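Side-chain contacts in peptide chain release factor subunit 1 (Aeropyrum pernix, PDB 3AGK), which probably directs the termination of translation in response to the stop codons UAA, UAG and UGA, working with a GTP-binding partner subunit: residues 21-24 and 25-29; 325-328 and 329-333; 41-44 and 45-49; 11-14 and 15-18. All coordinates share one frame; numbering follows the deposited sequence.

Interaction 1: 21-24 and 25-29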
# COMPACT_ATOMS: atom_id res chain seq x y z
N LEU A 21 -12.34 4.99 0.15
CA LEU A 21 -11.47 4.05 0.86
C LEU A 21 -10.72 4.71 2.00
O LEU A 21 -10.59 4.15 3.08
CB LEU A 21 -10.49 3.40 -0.12
CG LEU A 21 -10.68 1.91 -0.38
CD1 LEU A 21 -12.12 1.48 -0.19
CD2 LEU A 21 -10.19 1.54 -1.78
N LYS A 22 -10.23 5.92 1.76
CA LYS A 22 -9.50 6.66 2.79
C LYS A 22 -10.37 6.93 4.01
O LYS A 22 -9.87 7.08 5.12
CB LYS A 22 -8.95 7.98 2.22
CG LYS A 22 -8.37 8.92 3.26
CD LYS A 22 -6.96 9.39 2.89
CE LYS A 22 -6.92 10.16 1.57
NZ LYS A 22 -6.82 9.27 0.38
N GLU A 23 -11.68 6.97 3.81
CA GLU A 23 -12.59 7.26 4.90
C GLU A 23 -13.25 6.00 5.46
O GLU A 23 -13.62 5.94 6.64
CB GLU A 23 -13.63 8.29 4.47
CG GLU A 23 -14.01 9.27 5.57
CD GLU A 23 -15.34 8.93 6.19
OE1 GLU A 23 -15.71 9.58 7.19
OE2 GLU A 23 -16.02 8.02 5.67
N LEU A 24 -13.41 4.99 4.62
CA LEU A 24 -13.83 3.68 5.11
C LEU A 24 -12.75 3.15 6.06
O LEU A 24 -13.06 2.65 7.15
CB LEU A 24 -14.08 2.70 3.95
CG LEU A 24 -15.51 2.52 3.40
CD1 LEU A 24 -16.47 3.62 3.85
CD2 LEU A 24 -15.49 2.42 1.88
N LYS A 25 -11.49 3.27 5.66
CA LYS A 25 -10.38 2.79 6.48
C LYS A 25 -10.37 3.44 7.87
O LYS A 25 -9.84 2.87 8.82
CB LYS A 25 -9.03 2.94 5.77
CG LYS A 25 -8.83 1.93 4.63
CD LYS A 25 -7.37 1.72 4.25
CE LYS A 25 -6.86 2.80 3.31
NZ LYS A 25 -5.57 2.42 2.68
N LYS A 26 -10.99 4.61 7.98
CA LYS A 26 -11.10 5.32 9.26
C LYS A 26 -11.98 4.60 10.29
O LYS A 26 -11.81 4.80 11.49
CB LYS A 26 -11.64 6.74 9.05
CG LYS A 26 -10.61 7.78 8.64
CD LYS A 26 -11.16 9.19 8.83
CE LYS A 26 -10.10 10.25 8.59
NZ LYS A 26 -10.54 11.59 9.06
N TRP A 27 -12.93 3.79 9.83
CA TRP A 27 -13.95 3.23 10.72
C TRP A 27 -13.45 2.14 11.67
O TRP A 27 -12.76 1.22 11.25
CB TRP A 27 -15.12 2.70 9.91
CG TRP A 27 -15.93 3.80 9.35
CD1 TRP A 27 -15.50 4.76 8.48
CD2 TRP A 27 -17.30 4.07 9.63
NE1 TRP A 27 -16.54 5.62 8.19
CE2 TRP A 27 -17.65 5.22 8.88
CE3 TRP A 27 -18.28 3.46 10.42
CZ2 TRP A 27 -18.93 5.76 8.91
CZ3 TRP A 27 -19.55 4.00 10.45
CH2 TRP A 27 -19.87 5.14 9.70
N SER A 28 -13.84 2.25 12.95
CA SER A 28 -13.49 1.25 13.95
C SER A 28 -14.57 1.12 15.03
O SER A 28 -15.37 2.03 15.23
CB SER A 28 -12.16 1.58 14.61
OG SER A 28 -12.30 2.67 15.51
N ALA A 29 -14.57 -0.01 15.74
CA ALA A 29 -15.51 -0.25 16.84
C ALA A 29 -14.95 -1.27 17.85
O ALA A 29 -14.21 -2.18 17.48
CB ALA A 29 -16.86 -0.71 16.31
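Lys25 N and Trp27 N each donate a straight backbone bond across the end of helix 14-24, to Leu21 O and Leu24 O. The Lys25 N to Leu21 O bond is 2.9 Å long with an N-H...O angle of 164°, the i+4 spacing of an alpha helix. Trp27 N reaches Leu24 O at 2.9 Å and 166°, closing a type I beta turn from Leu24 to Trp27.

Among the side chains, the Glu23 carboxylate comes near the Trp27 indole. The Glu23 chain bends at chi2 and brings OE2 to 3.5 Å from Trp27 NE1, with carboxylate and indole planes 79° apart. Lys25 lays its aliphatic part on the helix end, CG 3.2 Å from Leu21 O, while its ammonium pairs with Glu134. Lys26 rests CG 3.7 Å from Lys22 O.

Aromatic packing holds the turn from the other side: the Trp27 ring meets Phe109 of strand 107-111 nearly at right angles, and also meets Phe128, which lies beyond strand 121-125. Replacing Trp27 by an alanine would probably open a gap beside both phenylalanine rings.

The helix therefore ends through main-chain bonding, with Leu24 and Trp27 making the apolar contact with Phe109, while the exposed lysines carry the charge, that of Lys25 met by Glu134.

Interaction 2: 325-328 and 329-333; sequences REDL and EEWVE
Asp327 and Trp331 meet through a hydrogen bond one helical turn apart, Trp331 NE1 donating to Asp327 OD2 at 3.1 Å with an N-H...O angle of 151°. The oxygen lies nearly in the indole plane, at the ring edge, yet the donor arrives from above the carboxylate plane, the two planes being 79° apart. Asp327 has CG between its backbone N and carbonyl carbon (chi1 60°), which sends the carboxylate to the indole. The same group forms a salt bridge with Arg325 NH1, whose exact position is uncertain; Arg325 is also held by Glu304 through NH2.

Behind this polar pair the packing is dense: the Trp331 ring is buried against Val307 and Leu311 of helix 304-312 and against Leu319, Ile321 and Leu362 of the neighbouring strands. Leu328 CD2 packs on Val332 CG2 at 3.6 Å, and Leu328 also touches Ile321.

Asp327 is the N-cap residue of helix 328-335, which follows strand 316-322 and precedes its parallel neighbour 341-345, a beta-alpha-beta crossover within eRF1 domain 3. The Asp327 carboxylate makes no capping bond; the main-chain O instead takes Trp331 N at 3.3 Å.

On the solvent side the contact is looser. Glu326, Glu329 and Glu330 are exposed, and a water bridges the first turn, donating to Glu326 O and accepting from Glu329 N at 3.0 Å. Glu330 OE2 has a long, weak ion pair with Lys334.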
# COMPACT_ATOMS: atom_id res chain seq x y z
N ARG A 325 0.51 16.95 5.33
CA ARG A 325 -0.05 18.29 5.23
C ARG A 325 -1.50 18.27 4.74
O ARG A 325 -1.81 17.72 3.68
CB ARG A 325 0.80 19.18 4.32
CG ARG A 325 2.01 19.74 5.02
CD ARG A 325 2.78 20.65 4.11
NE ARG A 325 3.22 21.85 4.81
CZ ARG A 325 2.48 22.94 4.95
NH1 ARG A 325 1.26 22.97 4.44
NH2 ARG A 325 2.95 23.99 5.59
N GLU A 326 -2.38 18.88 5.51
CA GLU A 326 -3.78 18.92 5.16
C GLU A 326 -4.00 19.71 3.87
O GLU A 326 -4.80 19.33 3.04
CB GLU A 326 -4.59 19.47 6.32
CG GLU A 326 -4.34 18.68 7.60
CD GLU A 326 -5.20 19.14 8.76
OE1 GLU A 326 -5.12 18.51 9.84
OE2 GLU A 326 -5.94 20.13 8.60
N ASP A 327 -3.24 20.80 3.71
CA ASP A 327 -3.34 21.61 2.49
C ASP A 327 -2.61 20.99 1.30
O ASP A 327 -2.45 21.64 0.26
CB ASP A 327 -2.81 23.03 2.76
CG ASP A 327 -1.35 23.04 3.20
OD1 ASP A 327 -0.64 22.04 2.97
OD2 ASP A 327 -0.91 24.05 3.79
N LEU A 328 -2.18 19.74 1.43
CA LEU A 328 -1.40 19.09 0.38
C LEU A 328 -1.88 19.39 -1.04
O LEU A 328 -1.10 19.82 -1.91
CB LEU A 328 -1.34 17.57 0.61
CG LEU A 328 -0.26 16.76 -0.10
CD1 LEU A 328 -0.18 15.37 0.49
CD2 LEU A 328 -0.51 16.67 -1.60
N GLU A 329 -3.16 19.16 -1.30
CA GLU A 329 -3.65 19.24 -2.67
C GLU A 329 -3.65 20.67 -3.17
O GLU A 329 -3.46 20.91 -4.37
CB GLU A 329 -5.04 18.62 -2.79
CG GLU A 329 -5.38 18.18 -4.21
CD GLU A 329 -4.43 17.10 -4.73
OE1 GLU A 329 -3.83 16.38 -3.90
OE2 GLU A 329 -4.30 16.97 -5.96
N GLU A 330 -3.84 21.62 -2.26
CA GLU A 330 -3.80 23.03 -2.63
C GLU A 330 -2.46 23.37 -3.24
O GLU A 330 -2.39 23.95 -4.32
CB GLU A 330 -4.09 23.91 -1.43
CG GLU A 330 -5.54 23.86 -0.99
CD GLU A 330 -5.81 24.74 0.20
OE1 GLU A 330 -6.73 24.41 0.97
OE2 GLU A 330 -5.09 25.75 0.37
N TRP A 331 -1.39 23.00 -2.55
CA TRP A 331 -0.05 23.19 -3.10
C TRP A 331 0.17 22.44 -4.41
O TRP A 331 0.92 22.90 -5.28
CB TRP A 331 1.01 22.81 -2.07
CG TRP A 331 0.99 23.75 -0.92
CD1 TRP A 331 0.45 23.54 0.31
CD2 TRP A 331 1.51 25.08 -0.90
NE1 TRP A 331 0.61 24.65 1.10
CE2 TRP A 331 1.27 25.61 0.38
CE3 TRP A 331 2.18 25.87 -1.85
CZ2 TRP A 331 1.66 26.89 0.74
CZ3 TRP A 331 2.57 27.14 -1.49
CH2 TRP A 331 2.31 27.64 -0.20
N VAL A 332 -0.49 21.29 -4.58
CA VAL A 332 -0.42 20.56 -5.84
C VAL A 332 -1.02 21.37 -6.98
O VAL A 332 -0.41 21.53 -8.04
CB VAL A 332 -1.12 19.19 -5.75
CG1 VAL A 332 -1.29 18.59 -7.13
CG2 VAL A 332 -0.33 18.25 -4.86
N GLU A 333 -2.23 21.87 -6.77
CA GLU A 333 -2.87 22.72 -7.75
C GLU A 333 -1.95 23.89 -8.09
O GLU A 333 -1.64 24.13 -9.26
CB GLU A 333 -4.21 23.24 -7.22
CG GLU A 333 -4.88 24.32 -8.07
CD GLU A 333 -5.50 23.79 -9.35
OE1 GLU A 333 -5.33 22.59 -9.65
OE2 GLU A 333 -6.17 24.58 -10.06
O HOH W 1 -5.22 18.45 0.77

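Interaction 3: 41-44 and 45-49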
# COMPACT_ATOMS: atom_id res chain seq x y z
N PRO A 41 -22.38 -10.20 -9.34
CA PRO A 41 -23.50 -10.07 -10.27
C PRO A 41 -24.26 -11.40 -10.41
O PRO A 41 -25.48 -11.41 -10.53
CB PRO A 41 -22.83 -9.69 -11.59
CG PRO A 41 -21.46 -9.19 -11.21
CD PRO A 41 -21.08 -9.94 -9.98
N GLY A 42 -23.55 -12.51 -10.37
CA GLY A 42 -24.22 -13.80 -10.44
C GLY A 42 -25.19 -14.11 -9.31
O GLY A 42 -25.95 -15.07 -9.39
N ARG A 43 -25.18 -13.29 -8.26
CA ARG A 43 -25.89 -13.63 -7.03
C ARG A 43 -27.22 -12.91 -6.79
O ARG A 43 -27.24 -11.73 -6.42
CB ARG A 43 -24.95 -13.41 -5.84
CG ARG A 43 -25.56 -13.79 -4.49
CD ARG A 43 -25.98 -15.25 -4.48
NE ARG A 43 -24.89 -16.11 -4.94
CZ ARG A 43 -25.05 -17.36 -5.34
NH1 ARG A 43 -26.26 -17.91 -5.35
NH2 ARG A 43 -23.99 -18.06 -5.73
N PRO A 44 -28.34 -13.62 -6.94
CA PRO A 44 -29.69 -13.07 -6.74
C PRO A 44 -29.90 -12.47 -5.34
O PRO A 44 -29.58 -13.11 -4.33
CB PRO A 44 -30.61 -14.29 -6.90
CG PRO A 44 -29.79 -15.31 -7.64
CD PRO A 44 -28.37 -15.06 -7.26
N LEU A 45 -30.45 -11.27 -5.29
CA LEU A 45 -30.60 -10.56 -4.03
C LEU A 45 -31.54 -11.28 -3.06
O LEU A 45 -31.46 -11.09 -1.85
CB LEU A 45 -31.07 -9.12 -4.27
CG LEU A 45 -30.14 -8.19 -5.07
CD1 LEU A 45 -30.77 -6.80 -5.28
CD2 LEU A 45 -28.78 -8.06 -4.40
N SER A 46 -32.42 -12.12 -3.58
CA SER A 46 -33.30 -12.87 -2.70
C SER A 46 -32.48 -13.89 -1.88
O SER A 46 -32.83 -14.18 -0.73
CB SER A 46 -34.39 -13.57 -3.50
OG SER A 46 -33.83 -14.57 -4.33
N ASP A 47 -31.40 -14.40 -2.47
CA ASP A 47 -30.45 -15.29 -1.79
C ASP A 47 -29.75 -14.55 -0.65
O ASP A 47 -29.64 -15.05 0.48
CB ASP A 47 -29.38 -15.79 -2.77
CG ASP A 47 -29.92 -16.82 -3.75
OD1 ASP A 47 -31.13 -17.13 -3.69
OD2 ASP A 47 -29.13 -17.31 -4.59
N VAL A 48 -29.27 -13.34 -0.96
CA VAL A 48 -28.59 -12.52 0.03
C VAL A 48 -29.56 -12.17 1.16
O VAL A 48 -29.20 -12.22 2.33
CB VAL A 48 -28.04 -11.23 -0.61
CG1 VAL A 48 -27.20 -10.46 0.40
CG2 VAL A 48 -27.23 -11.56 -1.87
N MET A 49 -30.78 -11.82 0.78
CA MET A 49 -31.85 -11.47 1.71
C MET A 49 -32.12 -12.59 2.73
O MET A 49 -32.23 -12.34 3.93
CB MET A 49 -33.11 -11.16 0.90
CG MET A 49 -33.96 -10.03 1.41
SD MET A 49 -33.11 -8.48 1.79
CE MET A 49 -34.17 -7.98 3.14
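Arg43 and Asp47 form a salt bridge across the start of helix 45-58, in eRF1 domain 1, with Pro44 between them at the N-cap position. The loop carrying Arg43 leads from strand 34-39 of the antiparallel sheet into this helix.

Followed outward from CB, Arg43 first places CG anti to its own backbone N (chi1 -178°), where that methylene rests 3.8 Å from Val48 CG2. The chain then bends at chi2 and chi3. After the first bend CD lies 3.8 Å from Asp47 CB, and beyond it the guanidinium swings round until NH1 faces the carboxylate. Arg43 NH1 donates to Asp47 OD2 at 3.0 Å, the N-H...O angle being 149°.

The Pro44 ring lies beside the same carboxylate oxygen, its CD 3.6 Å from Asp47 OD2. Pro44 O receives two weak bonds from the first turn, from Asp47 N at 2.9 Å and from Val48 N at 3.4 Å. A leucine in place of Asp47 would probably leave the Arg43 guanidinium without its carboxylate mate and free to turn away from the helix.

Inward of the bridge the character changes. Leu45 and Val48 are buried against Ile39 of strand 34-39, Leu45 also touching Leu85 and Val48 touching Leu82 and Phe120, which seats the helix start on the sheet.

At the bridge itself, guanidinium and carboxylate planes are 30° apart, and NH1 meets Asp47 OD2 on the anti lone pair, the oxygen standing nearly in the guanidinium plane.

Interaction 4: 11-14 and 15-18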
# COMPACT_ATOMS: atom_id res chain seq x y z
N THR A 11 -22.72 2.71 -9.72
CA THR A 11 -21.30 2.50 -10.00
C THR A 11 -20.43 3.74 -9.78
O THR A 11 -20.84 4.85 -10.10
CB THR A 11 -21.07 1.92 -11.42
OG1 THR A 11 -21.89 0.77 -11.60
CG2 THR A 11 -19.61 1.53 -11.61
N ILE A 12 -19.26 3.54 -9.19
CA ILE A 12 -18.30 4.62 -8.97
C ILE A 12 -16.97 4.26 -9.60
O ILE A 12 -16.66 3.09 -9.78
CB ILE A 12 -18.07 4.88 -7.46
CG1 ILE A 12 -17.41 3.67 -6.81
CG2 ILE A 12 -19.39 5.27 -6.76
CD1 ILE A 12 -17.16 3.83 -5.32
N SER A 13 -16.18 5.27 -9.93
CA SER A 13 -14.90 5.06 -10.58
C SER A 13 -13.85 4.67 -9.54
O SER A 13 -14.11 4.73 -8.35
CB SER A 13 -14.45 6.34 -11.26
OG SER A 13 -14.30 7.37 -10.29
N LYS A 14 -12.67 4.30 -10.02
CA LYS A 14 -11.53 4.06 -9.15
C LYS A 14 -11.09 5.34 -8.44
O LYS A 14 -10.58 5.29 -7.33
CB LYS A 14 -10.37 3.47 -9.95
CG LYS A 14 -10.71 2.15 -10.60
CD LYS A 14 -9.50 1.52 -11.27
CE LYS A 14 -9.88 0.21 -11.95
NZ LYS A 14 -8.70 -0.55 -12.43
N ARG A 15 -11.31 6.49 -9.07
CA ARG A 15 -10.94 7.75 -8.44
C ARG A 15 -11.82 8.04 -7.22
O ARG A 15 -11.33 8.49 -6.18
CB ARG A 15 -10.96 8.91 -9.44
CG ARG A 15 -12.35 9.30 -9.92
CD ARG A 15 -12.35 10.67 -10.58
NE ARG A 15 -11.44 10.73 -11.72
CZ ARG A 15 -11.80 10.50 -12.97
NH1 ARG A 15 -10.90 10.58 -13.95
NH2 ARG A 15 -13.06 10.20 -13.26
N GLU A 16 -13.12 7.79 -7.34
CA GLU A 16 -13.99 7.97 -6.18
C GLU A 16 -13.85 6.82 -5.17
O GLU A 16 -13.94 7.04 -3.97
CB GLU A 16 -15.44 8.19 -6.61
CG GLU A 16 -15.84 7.50 -7.90
CD GLU A 16 -16.96 8.24 -8.62
OE1 GLU A 16 -17.37 7.80 -9.72
OE2 GLU A 16 -17.43 9.27 -8.10
N LEU A 17 -13.63 5.61 -5.66
CA LEU A 17 -13.48 4.46 -4.77
C LEU A 17 -12.38 4.71 -3.74
O LEU A 17 -12.54 4.40 -2.56
CB LEU A 17 -13.16 3.19 -5.57
CG LEU A 17 -13.75 1.85 -5.12
CD1 LEU A 17 -12.83 0.71 -5.53
CD2 LEU A 17 -14.11 1.76 -3.61
N ALA A 18 -11.27 5.29 -4.19
CA ALA A 18 -10.11 5.55 -3.33
C ALA A 18 -10.39 6.64 -2.31
O ALA A 18 -10.02 6.51 -1.14
CB ALA A 18 -8.90 5.93 -4.16
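Ser13 and Glu16 bond reciprocally at the start of helix 14-24, each side chain accepting from the other's backbone. Ser13 N donates to Glu16 OE1 at 2.8 Å with an N-H...O angle of 164°, using the anti lone pair of that oxygen. In return Glu16 N donates to Ser13 OG at 3.2 Å and 165°, although the place of this hydroxyl is less sure. Together they make a capping box with Ser13 as N-cap.

Torsions on both residues serve the box. Ser13 OG sits between its backbone N and carbonyl carbon, facing the first turn, while Glu16 turns back at chi1 (31°) and then extends to bring OE1 within bonding distance of Ser13 N.

The next shell is the regular helix and an apolar contact beside it. Leu17 N donates to Ser13 O at 2.9 Å and Ala18 N to Lys14 O at 3.2 Å. Ile12, just before the cap, crosses Leu17 at about a right angle, its CD1 3.9 Å from Leu17 CG, and its CB lies 3.5 Å from Glu16 CG, so the aliphatic part of Glu16 is packed as well as its carboxylate bonded.

Farther out, Ile12 and Leu17 both touch Phe111 of strand 107-111, and the backbone of Ile12 is hydrogen-bonded to Ser112. Lys14 touches Pro114 and Met136, and Ala18 touches Val137.

The box gives one amide of the first turn and the amide of the cap residue side-chain acceptors, and the negative carboxylate at this end is likely to be favoured by the helix dipole.

In the fold
Interactions 4 and 1 sit at opposite ends of helix 14-24, their centres about 16 Å apart: one starts it with a side-chain capping box, the other ends it in a beta turn, and both pack on strand 107-111. Interactions 3 and 2 also open helices, yet neither N-cap residue caps through its side chain; a salt bridge accompanies interaction 3 and a less certain one interaction 2. Interaction 3 shares eRF1 domain 1 with interaction 1, while interaction 2 belongs to domain 3, its centre about 43 Å from that of interaction 3. Interactions 2 and 4 are surface contacts, although Trp331 in the former is buried; 1 and 3 are partly buried, with leucines or valine inward and charges outward.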